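Local atomic coordinates of BDI_3064 protein (Parabacteroides distasonis ATCC 8503, PDB entry 5Z06), a protein that hydrolyses linear beta-1,2-glucan and beta-1,2-glucooligosaccharides of four or more units, releasing sophorose from the non-reducing end as an exo-acting enzyme. Residues L195-I205 and S272-M282; W504-N515 and V526-F536. All coordinates share one frame; numbering follows the deposited sequence.

Contact 1. Residues L195-I205 and S272-M282; sequences LQEAKAYERHI and SQTVSATTYPM
Strands 195-200 and 275-278 run in nearly the same direction, 9° apart with axes 5.7 Å from each other, and L195, A198 and E202 lie abreast of S272, S276 and T279. An apolar row follows the strands, from L195 CD2 on V275 CG2 (3.6 Å) near the Q273 end to A277 CB between the methyls of A198 and A200. Polar clasps close both ends. Q273 NE2 gives L195 O an almost straight bond (3.0 Å, 173°) in its own amide plane, and water 1 accepts from the backbone N of both residues. At the other end Y280 OH donates to A200 O (2.6 Å) and Y280 N to Y201 O, which also lies over one face of the Y280 ring. The extended chain of E202, its CG anti to the backbone N (chi1 -175°), carries OE2 to M282 N (2.8 Å), met on the anti lone pair; OE1 pairs with R203 NE and with R636. M282 SD approaches the edge of the Y201 ring, a Met-aromatic contact, while Y201 OH bonds E293. The two strands belong to separate three- and four-stranded sheets, consistent with a fibronectin type III-like sandwich. Its seam is thus apolar along the strands and held at the ends largely through backbone carbonyls and amides.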
loop_
_atom_site.group_PDB
_atom_site.type_symbol
_atom_site.label_atom_id
_atom_site.label_comp_id
_atom_site.label_asym_id
_atom_site.label_seq_id
_atom_site.Cartn_x
_atom_site.Cartn_y
_atom_site.Cartn_z
ATOM N N LEU A 195 -2.119 -16.239 -20.623
ATOM C CA LEU A 195 -2.796 -14.938 -20.593
ATOM C C LEU A 195 -4.298 -15.131 -20.753
ATOM O O LEU A 195 -4.778 -15.604 -21.792
ATOM C CB LEU A 195 -2.243 -14.044 -21.693
ATOM C CG LEU A 195 -2.538 -12.545 -21.688
ATOM C CD1 LEU A 195 -2.155 -11.914 -20.363
ATOM C CD2 LEU A 195 -1.760 -11.899 -22.824
ATOM N N GLN A 196 -5.032 -14.772 -19.702
ATOM C CA GLN A 196 -6.421 -15.189 -19.546
ATOM C C GLN A 196 -7.332 -14.244 -20.267
ATOM O O GLN A 196 -8.228 -14.669 -20.999
ATOM C CB GLN A 196 -6.833 -15.232 -18.080
ATOM C CG GLN A 196 -6.347 -16.450 -17.307
ATOM C CD GLN A 196 -6.774 -16.396 -15.841
ATOM O OE1 GLN A 196 -7.326 -17.358 -15.310
ATOM N NE2 GLN A 196 -6.525 -15.265 -15.184
ATOM N N GLU A 197 -7.137 -12.955 -20.029
ATOM C CA GLU A 197 -7.936 -11.962 -20.716
ATOM C C GLU A 197 -7.380 -10.588 -20.553
ATOM O O GLU A 197 -6.399 -10.357 -19.817
ATOM C CB GLU A 197 -9.402 -11.979 -20.233
ATOM C CG GLU A 197 -10.473 -11.636 -21.285
ATOM C CD GLU A 197 -10.110 -11.963 -22.743
ATOM O OE1 GLU A 197 -10.057 -13.159 -23.117
ATOM O OE2 GLU A 197 -9.880 -11.008 -23.527
ATOM N N ALA A 198 -7.971 -9.722 -21.362
ATOM C CA ALA A 198 -7.827 -8.299 -21.310
ATOM C C ALA A 198 -9.181 -7.838 -20.870
ATOM O O ALA A 198 -10.200 -8.358 -21.332
ATOM C CB ALA A 198 -7.529 -7.747 -22.688
ATOM N N LYS A 199 -9.208 -6.876 -19.972
ATOM C CA LYS A 199 -10.448 -6.294 -19.546
ATOM C C LYS A 199 -10.262 -4.795 -19.655
ATOM O O LYS A 199 -9.431 -4.207 -18.957
ATOM C CB LYS A 199 -10.789 -6.794 -18.133
ATOM C CG LYS A 199 -12.050 -6.239 -17.507
ATOM C CD LYS A 199 -13.308 -6.271 -18.363
ATOM C CE LYS A 199 -14.448 -5.591 -17.607
ATOM N NZ LYS A 199 -15.643 -5.452 -18.474
ATOM N N ALA A 200 -10.988 -4.187 -20.582
ATOM C CA ALA A 200 -10.882 -2.759 -20.797
ATOM C C ALA A 200 -11.822 -2.047 -19.864
ATOM O O ALA A 200 -12.850 -2.568 -19.459
ATOM C CB ALA A 200 -11.186 -2.382 -22.234
ATOM N N TYR A 201 -11.417 -0.849 -19.506
ATOM C CA TYR A 201 -12.252 0.100 -18.814
ATOM C C TYR A 201 -12.189 1.364 -19.670
ATOM O O TYR A 201 -12.143 1.244 -20.898
ATOM C CB TYR A 201 -11.744 0.241 -17.380
ATOM C CG TYR A 201 -11.911 -1.055 -16.638
ATOM C CD1 TYR A 201 -10.955 -2.038 -16.744
ATOM C CD2 TYR A 201 -13.051 -1.313 -15.870
ATOM C CE1 TYR A 201 -11.094 -3.236 -16.087
ATOM C CE2 TYR A 201 -13.204 -2.515 -15.198
ATOM C CZ TYR A 201 -12.209 -3.465 -15.313
ATOM O OH TYR A 201 -12.288 -4.683 -14.698
ATOM N N GLU A 202 -12.170 2.549 -19.078
ATOM C CA GLU A 202 -12.202 3.768 -19.865
ATOM C C GLU A 202 -10.831 4.237 -20.311
ATOM O O GLU A 202 -10.632 4.668 -21.464
ATOM C CB GLU A 202 -12.895 4.857 -19.082
ATOM C CG GLU A 202 -13.070 6.132 -19.896
ATOM C CD GLU A 202 -13.701 7.216 -19.107
ATOM O OE1 GLU A 202 -12.999 8.193 -18.828
ATOM O OE2 GLU A 202 -14.883 7.098 -18.762
ATOM N N ARG A 203 -9.892 4.192 -19.386
ATOM C CA ARG A 203 -8.551 4.708 -19.622
ATOM C C ARG A 203 -7.503 3.631 -19.554
ATOM O O ARG A 203 -6.309 3.907 -19.755
ATOM C CB ARG A 203 -8.241 5.776 -18.587
ATOM C CG ARG A 203 -9.301 6.848 -18.479
ATOM C CD ARG A 203 -9.440 7.591 -19.777
ATOM N NE ARG A 203 -10.426 8.650 -19.645
ATOM C CZ ARG A 203 -10.380 9.813 -20.275
ATOM N NH1 ARG A 203 -9.388 10.093 -21.106
ATOM N NH2 ARG A 203 -11.340 10.701 -20.083
ATOM N N HIS A 204 -7.922 2.396 -19.299
ATOM C CA HIS A 204 -6.947 1.356 -19.136
ATOM C C HIS A 204 -7.487 0.017 -19.495
ATOM O O HIS A 204 -8.694 -0.165 -19.552
ATOM C CB HIS A 204 -6.404 1.337 -17.716
ATOM C CG HIS A 204 -7.260 0.586 -16.772
ATOM N ND1 HIS A 204 -8.423 1.108 -16.260
ATOM C CD2 HIS A 204 -7.132 -0.659 -16.255
ATOM C CE1 HIS A 204 -8.975 0.210 -15.465
ATOM N NE2 HIS A 204 -8.215 -0.868 -15.447
ATOM N N ILE A 205 -6.548 -0.894 -19.741
ATOM C CA ILE A 205 -6.827 -2.281 -19.963
ATOM C C ILE A 205 -6.040 -3.066 -18.943
ATOM O O ILE A 205 -4.846 -2.861 -18.761
ATOM C CB ILE A 205 -6.454 -2.735 -21.380
ATOM C CG1 ILE A 205 -7.221 -1.878 -22.382
ATOM C CG2 ILE A 205 -6.757 -4.229 -21.538
ATOM C CD1 ILE A 205 -6.846 -2.097 -23.826
ATOM N N SER A 272 2.671 -15.684 -24.962
ATOM C CA SER A 272 1.347 -16.115 -24.526
ATOM C C SER A 272 0.402 -16.008 -25.724
ATOM O O SER A 272 0.772 -15.440 -26.752
ATOM C CB SER A 272 0.840 -15.206 -23.392
ATOM O OG SER A 272 0.768 -13.855 -23.822
ATOM N N GLN A 273 -0.829 -16.494 -25.592
ATOM C CA GLN A 273 -1.831 -16.134 -26.588
ATOM C C GLN A 273 -1.999 -14.604 -26.539
ATOM O O GLN A 273 -1.640 -13.941 -25.553
ATOM C CB GLN A 273 -3.174 -16.877 -26.402
ATOM C CG GLN A 273 -3.989 -16.526 -25.151
ATOM C CD GLN A 273 -5.502 -16.719 -25.308
ATOM O OE1 GLN A 273 -5.997 -17.130 -26.368
ATOM N NE2 GLN A 273 -6.250 -16.409 -24.236
ATOM N N THR A 274 -2.502 -14.049 -27.623
ATOM C CA THR A 274 -2.752 -12.624 -27.706
ATOM C C THR A 274 -4.169 -12.364 -27.224
ATOM O O THR A 274 -5.092 -13.083 -27.583
ATOM C CB THR A 274 -2.535 -12.118 -29.140
ATOM O OG1 THR A 274 -1.138 -12.222 -29.442
ATOM C CG2 THR A 274 -2.972 -10.660 -29.294
ATOM N N VAL A 275 -4.325 -11.336 -26.402
ATOM C CA VAL A 275 -5.648 -10.881 -25.972
ATOM C C VAL A 275 -5.771 -9.440 -26.384
ATOM O O VAL A 275 -4.763 -8.758 -26.544
ATOM C CB VAL A 275 -5.866 -11.024 -24.450
ATOM C CG1 VAL A 275 -5.803 -12.491 -24.068
ATOM C CG2 VAL A 275 -4.850 -10.220 -23.627
ATOM N N SER A 276 -7.000 -8.974 -26.553
ATOM C CA SER A 276 -7.233 -7.572 -26.855
ATOM C C SER A 276 -8.463 -7.036 -26.162
ATOM O O SER A 276 -9.325 -7.783 -25.700
ATOM C CB SER A 276 -7.363 -7.343 -28.363
ATOM O OG SER A 276 -8.477 -8.044 -28.889
ATOM N N ALA A 277 -8.529 -5.715 -26.100
ATOM C CA ALA A 277 -9.715 -5.056 -25.616
ATOM C C ALA A 277 -9.704 -3.636 -26.081
ATOM O O ALA A 277 -8.680 -3.111 -26.522
ATOM C CB ALA A 277 -9.772 -5.116 -24.105
ATOM N N THR A 278 -10.853 -3.001 -25.967
ATOM C CA THR A 278 -10.999 -1.622 -26.397
ATOM C C THR A 278 -11.615 -0.862 -25.256
ATOM O O THR A 278 -12.637 -1.287 -24.735
ATOM C CB THR A 278 -11.907 -1.520 -27.624
ATOM O OG1 THR A 278 -11.452 -2.454 -28.604
ATOM C CG2 THR A 278 -11.914 -0.082 -28.195
ATOM N N THR A 279 -10.989 0.261 -24.881
ATOM C CA THR A 279 -11.537 1.144 -23.871
ATOM C C THR A 279 -12.814 1.805 -24.337
ATOM O O THR A 279 -13.006 2.004 -25.507
ATOM C CB THR A 279 -10.574 2.285 -23.470
ATOM O OG1 THR A 279 -10.245 3.093 -24.620
ATOM C CG2 THR A 279 -9.309 1.737 -22.802
ATOM N N TYR A 280 -13.651 2.201 -23.391
ATOM C CA TYR A 280 -14.971 2.739 -23.695
ATOM C C TYR A 280 -15.313 3.762 -22.623
ATOM O O TYR A 280 -14.792 3.672 -21.509
ATOM C CB TYR A 280 -16.024 1.617 -23.702
ATOM C CG TYR A 280 -15.869 0.718 -22.502
ATOM C CD1 TYR A 280 -14.959 -0.325 -22.522
ATOM C CD2 TYR A 280 -16.586 0.935 -21.338
ATOM C CE1 TYR A 280 -14.774 -1.135 -21.428
ATOM C CE2 TYR A 280 -16.412 0.128 -20.235
ATOM C CZ TYR A 280 -15.502 -0.906 -20.277
ATOM O OH TYR A 280 -15.307 -1.718 -19.185
ATOM N N PRO A 281 -16.208 4.718 -22.947
ATOM C CA PRO A 281 -16.618 5.667 -21.923
ATOM C C PRO A 281 -17.338 4.978 -20.779
ATOM O O PRO A 281 -18.122 4.045 -20.994
ATOM C CB PRO A 281 -17.545 6.646 -22.649
ATOM C CG PRO A 281 -17.685 6.145 -24.036
ATOM C CD PRO A 281 -16.894 4.908 -24.228
ATOM N N MET A 282 -17.059 5.449 -19.569
ATOM C CA MET A 282 -17.634 4.883 -18.370
ATOM C C MET A 282 -18.443 5.921 -17.608
ATOM O O MET A 282 -18.057 7.068 -17.464
ATOM C CB MET A 282 -16.533 4.283 -17.501
ATOM C CG MET A 282 -16.032 2.943 -17.997
ATOM S SD MET A 282 -14.616 2.308 -17.081
ATOM C CE MET A 282 -15.393 1.872 -15.540
HETATM O O HOH W 1 -1.746 -17.770 -23.190
#

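Contact 2. Residues W504-N515 and V526-F536; sequences WGRVEDGKMYTN and VGVSNGGPLFF
T514 and V526 form a single beta bridge, and two further backbone bonds join the segments. G527 N donates to Y513 O (3.0 Å), while S529 N reaches D509 O (2.8 Å). N515 supplies the side-chain bond: CG anti to its N (chi1 180°) turns ND2 onto G527 O at 2.7 Å, and Y519 OH shares in the hydrogen bonding of ND2. The close backbones admit little bulk, since a CB on G510 would collide with G527 O and V528 CA. Two waters extend the polar network, one joining G505 O to S529 OG, the other linking S529 OG with D509 OD2, which is also hydrogen-bonded to Y519 OH.

CH-pi contacts come next. V528 CG1 stands over the six-membered ring of W504, 3.7 Å from its centroid, and V526 CG1 covers a face of the Y513 ring, whose OH bonds Y556. F536 turns its edge to the W504 face in an offset edge-to-face pair, planes at 78°, and G532 CA lies at the indole's edge. Replacing W504 by an alanine would probably leave the V528 methyl and the F536 edge without their aromatic partner and open a gap beside G532.

The two segments flank the short strands 518-519 and 522-523 within the long connection that leads from the end of helix 495-505 towards helix 556-573, in keeping with the long interhelical loops of six-hairpin (alpha/alpha)6 glycosidases.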
loop_
_atom_site.group_PDB
_atom_site.type_symbol
_atom_site.label_atom_id
_atom_site.label_comp_id
_atom_site.label_asym_id
_atom_site.label_seq_id
_atom_site.Cartn_x
_atom_site.Cartn_y
_atom_site.Cartn_z
ATOM N N TRP A 504 -0.740 13.459 20.571
ATOM C CA TRP A 504 -0.675 13.117 19.161
ATOM C C TRP A 504 -1.231 14.234 18.309
ATOM O O TRP A 504 -0.669 14.536 17.275
ATOM C CB TRP A 504 -1.322 11.758 18.848
ATOM C CG TRP A 504 -2.834 11.645 18.862
ATOM C CD1 TRP A 504 -3.614 11.106 19.859
ATOM C CD2 TRP A 504 -3.726 12.000 17.807
ATOM N NE1 TRP A 504 -4.927 11.104 19.483
ATOM C CE2 TRP A 504 -5.027 11.644 18.228
ATOM C CE3 TRP A 504 -3.551 12.585 16.538
ATOM C CZ2 TRP A 504 -6.143 11.853 17.436
ATOM C CZ3 TRP A 504 -4.660 12.799 15.751
ATOM C CH2 TRP A 504 -5.949 12.454 16.207
ATOM N N GLY A 505 -2.306 14.864 18.772
ATOM C CA GLY A 505 -2.986 15.903 18.033
ATOM C C GLY A 505 -2.169 17.160 17.876
ATOM O O GLY A 505 -2.337 17.890 16.896
ATOM N N ARG A 506 -1.298 17.424 18.853
ATOM C CA ARG A 506 -0.470 18.661 18.884
ATOM C C ARG A 506 -1.324 19.924 19.008
ATOM O O ARG A 506 -0.883 21.000 18.671
ATOM C CB ARG A 506 0.447 18.758 17.633
ATOM C CG ARG A 506 1.140 17.462 17.218
ATOM C CD ARG A 506 1.912 16.816 18.362
ATOM N NE ARG A 506 2.912 17.705 18.981
ATOM C CZ ARG A 506 3.380 17.616 20.242
ATOM N NH1 ARG A 506 2.934 16.681 21.082
ATOM N NH2 ARG A 506 4.304 18.480 20.685
ATOM N N VAL A 507 -2.565 19.753 19.462
ATOM C CA VAL A 507 -3.493 20.839 19.697
ATOM C C VAL A 507 -4.280 20.431 20.910
ATOM O O VAL A 507 -4.259 19.267 21.336
ATOM C CB VAL A 507 -4.464 21.129 18.526
ATOM C CG1 VAL A 507 -3.715 21.671 17.299
ATOM C CG2 VAL A 507 -5.299 19.908 18.167
ATOM N N GLU A 508 -4.971 21.409 21.458
ATOM C CA GLU A 508 -5.828 21.190 22.600
ATOM C C GLU A 508 -7.212 20.732 22.136
ATOM O O GLU A 508 -7.942 20.126 22.904
ATOM C CB GLU A 508 -5.935 22.480 23.403
ATOM C CG GLU A 508 -4.631 22.934 24.029
ATOM C CD GLU A 508 -4.322 22.181 25.307
ATOM O OE1 GLU A 508 -5.013 22.456 26.326
ATOM O OE2 GLU A 508 -3.404 21.323 25.287
ATOM N N ASP A 509 -7.552 21.023 20.875
ATOM C CA ASP A 509 -8.884 20.798 20.341
ATOM C C ASP A 509 -9.202 19.308 20.464
ATOM O O ASP A 509 -8.393 18.475 20.046
ATOM C CB ASP A 509 -8.989 21.165 18.840
ATOM C CG ASP A 509 -8.532 22.598 18.497
ATOM O OD1 ASP A 509 -7.902 23.276 19.332
ATOM O OD2 ASP A 509 -8.792 23.031 17.360
ATOM N N GLY A 510 -10.359 18.981 21.052
ATOM C CA GLY A 510 -10.779 17.597 21.201
ATOM C C GLY A 510 -10.120 16.823 22.324
ATOM O O GLY A 510 -10.392 15.627 22.502
ATOM N N LYS A 511 -9.287 17.484 23.120
ATOM C CA LYS A 511 -8.679 16.801 24.253
ATOM C C LYS A 511 -9.750 16.328 25.269
ATOM O O LYS A 511 -9.510 15.377 25.994
ATOM C CB LYS A 511 -7.599 17.661 24.927
ATOM C CG LYS A 511 -8.146 18.797 25.767
ATOM C CD LYS A 511 -7.006 19.572 26.400
ATOM C CE LYS A 511 -7.541 20.481 27.483
ATOM N NZ LYS A 511 -6.421 21.068 28.257
ATOM N N MET A 512 -10.920 16.966 25.290
ATOM C CA MET A 512 -12.056 16.532 26.137
ATOM C C MET A 512 -12.941 15.457 25.483
ATOM O O MET A 512 -14.061 15.224 25.929
ATOM C CB MET A 512 -12.944 17.744 26.510
ATOM C CG MET A 512 -12.241 18.884 27.250
ATOM S SD MET A 512 -11.376 18.250 28.688
ATOM C CE MET A 512 -12.736 17.902 29.819
ATOM N N TYR A 513 -12.425 14.811 24.438
ATOM C CA TYR A 513 -13.171 13.903 23.541
ATOM C C TYR A 513 -14.078 14.683 22.644
ATOM O O TYR A 513 -13.968 14.612 21.410
ATOM C CB TYR A 513 -13.954 12.784 24.246
ATOM C CG TYR A 513 -14.587 11.883 23.222
ATOM C CD1 TYR A 513 -13.825 10.967 22.511
ATOM C CD2 TYR A 513 -15.936 11.984 22.925
ATOM C CE1 TYR A 513 -14.404 10.139 21.551
ATOM C CE2 TYR A 513 -16.515 11.180 21.966
ATOM C CZ TYR A 513 -15.743 10.266 21.284
ATOM O OH TYR A 513 -16.367 9.498 20.335
ATOM N N THR A 514 -15.020 15.376 23.273
ATOM C CA THR A 514 -15.703 16.488 22.649
ATOM C C THR A 514 -14.712 17.573 22.247
ATOM O O THR A 514 -13.631 17.736 22.830
ATOM C CB THR A 514 -16.700 17.139 23.601
ATOM O OG1 THR A 514 -16.034 17.420 24.839
ATOM C CG2 THR A 514 -17.873 16.220 23.828
ATOM N N ASN A 515 -15.111 18.336 21.252
ATOM C CA ASN A 515 -14.228 19.318 20.663
ATOM C C ASN A 515 -14.971 20.656 20.710
ATOM O O ASN A 515 -14.582 21.552 21.471
ATOM C CB ASN A 515 -13.841 18.857 19.251
ATOM C CG ASN A 515 -12.917 19.822 18.538
ATOM O OD1 ASN A 515 -13.074 21.041 18.639
ATOM N ND2 ASN A 515 -11.975 19.279 17.772
ATOM N N VAL A 526 -17.177 16.212 18.173
ATOM C CA VAL A 526 -16.218 15.283 18.730
ATOM C C VAL A 526 -15.024 15.216 17.805
ATOM O O VAL A 526 -15.146 15.324 16.581
ATOM C CB VAL A 526 -16.864 13.906 18.853
ATOM C CG1 VAL A 526 -15.825 12.807 19.085
ATOM C CG2 VAL A 526 -17.902 13.917 19.965
ATOM N N GLY A 527 -13.869 14.991 18.386
ATOM C CA GLY A 527 -12.703 14.682 17.604
ATOM C C GLY A 527 -11.501 15.459 18.050
ATOM O O GLY A 527 -11.592 16.649 18.379
ATOM N N VAL A 528 -10.363 14.790 18.016
ATOM C CA VAL A 528 -9.096 15.419 18.301
ATOM C C VAL A 528 -8.789 16.298 17.116
ATOM O O VAL A 528 -8.981 15.896 15.958
ATOM C CB VAL A 528 -7.981 14.382 18.430
ATOM C CG1 VAL A 528 -6.611 15.059 18.510
ATOM C CG2 VAL A 528 -8.219 13.515 19.661
ATOM N N SER A 529 -8.304 17.498 17.407
ATOM C CA SER A 529 -7.902 18.424 16.368
ATOM C C SER A 529 -9.073 18.604 15.410
ATOM O O SER A 529 -10.216 18.704 15.889
ATOM C CB SER A 529 -6.616 17.933 15.708
ATOM O OG SER A 529 -6.082 18.948 14.901
ATOM N N ASN A 530 -8.838 18.650 14.093
ATOM C CA ASN A 530 -9.943 18.742 13.145
ATOM C C ASN A 530 -10.373 17.399 12.568
ATOM O O ASN A 530 -11.044 17.365 11.543
ATOM C CB ASN A 530 -9.703 19.815 12.060
ATOM C CG ASN A 530 -8.528 19.516 11.154
ATOM O OD1 ASN A 530 -7.838 18.513 11.305
ATOM N ND2 ASN A 530 -8.305 20.402 10.195
ATOM N N GLY A 531 -10.026 16.308 13.259
ATOM C CA GLY A 531 -10.526 14.969 12.942
ATOM C C GLY A 531 -9.470 13.879 12.887
ATOM O O GLY A 531 -9.797 12.692 12.951
ATOM N N GLY A 532 -8.204 14.283 12.757
ATOM C CA GLY A 532 -7.122 13.354 12.648
ATOM C C GLY A 532 -7.035 12.831 11.222
ATOM O O GLY A 532 -7.709 13.339 10.313
ATOM N N PRO A 533 -6.182 11.818 11.009
ATOM C CA PRO A 533 -6.158 11.172 9.714
ATOM C C PRO A 533 -7.550 10.726 9.357
ATOM O O PRO A 533 -8.296 10.248 10.225
ATOM C CB PRO A 533 -5.258 9.963 9.929
ATOM C CG PRO A 533 -4.469 10.262 11.161
ATOM C CD PRO A 533 -5.339 11.133 11.996
ATOM N N LEU A 534 -7.907 10.892 8.095
ATOM C CA LEU A 534 -9.265 10.594 7.677
ATOM C C LEU A 534 -9.659 9.132 7.784
ATOM O O LEU A 534 -10.851 8.833 7.791
ATOM C CB LEU A 534 -9.528 11.097 6.266
ATOM C CG LEU A 534 -10.978 11.297 5.856
ATOM C CD1 LEU A 534 -11.708 12.219 6.816
ATOM C CD2 LEU A 534 -11.019 11.869 4.442
ATOM N N PHE A 535 -8.700 8.214 7.886
ATOM C CA PHE A 535 -9.060 6.801 8.057
ATOM C C PHE A 535 -9.785 6.526 9.369
ATOM O O PHE A 535 -10.428 5.486 9.513
ATOM C CB PHE A 535 -7.855 5.876 7.895
ATOM C CG PHE A 535 -6.986 5.762 9.111
ATOM C CD1 PHE A 535 -7.264 4.810 10.083
ATOM C CD2 PHE A 535 -5.868 6.564 9.274
ATOM C CE1 PHE A 535 -6.458 4.655 11.200
ATOM C CE2 PHE A 535 -5.056 6.431 10.399
ATOM C CZ PHE A 535 -5.345 5.470 11.356
ATOM N N PHE A 536 -9.684 7.461 10.311
ATOM C CA PHE A 536 -10.478 7.422 11.525
ATOM C C PHE A 536 -11.988 7.288 11.275
ATOM O O PHE A 536 -12.674 6.598 12.040
ATOM C CB PHE A 536 -10.182 8.654 12.383
ATOM C CG PHE A 536 -8.843 8.633 13.077
ATOM C CD1 PHE A 536 -7.852 7.681 12.800
ATOM C CD2 PHE A 536 -8.566 9.609 14.009
ATOM C CE1 PHE A 536 -6.647 7.711 13.466
ATOM C CE2 PHE A 536 -7.362 9.634 14.681
ATOM C CZ PHE A 536 -6.404 8.674 14.412
HETATM O O HOH W 2 -3.690 17.945 14.525
HETATM O O HOH W 3 -6.971 21.630 14.996
#

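How the contacts relate
Contacts 1 and 2 lie on opposite sides of the chain's centre, their centres 45 Å apart and their nearest atoms about 23 Å apart, so neither touches the other. Contact 1 joins two small sheets, probably the halves of a beta sandwich, yet its partners E293 and R636 sit on helices 284-297 and 624-636, which ties those sheets to the helical part of the chain; R636 belongs to the same glycoamylase-like region as both segments of contact 2. In contact 2 the F536 side chain comes within about 3 Å of a glycerol, probably from the crystallisation liquor, though such molecules often mark pockets. The calcium ligands E12, N13, T49, N52 and D175 belong to neither contact.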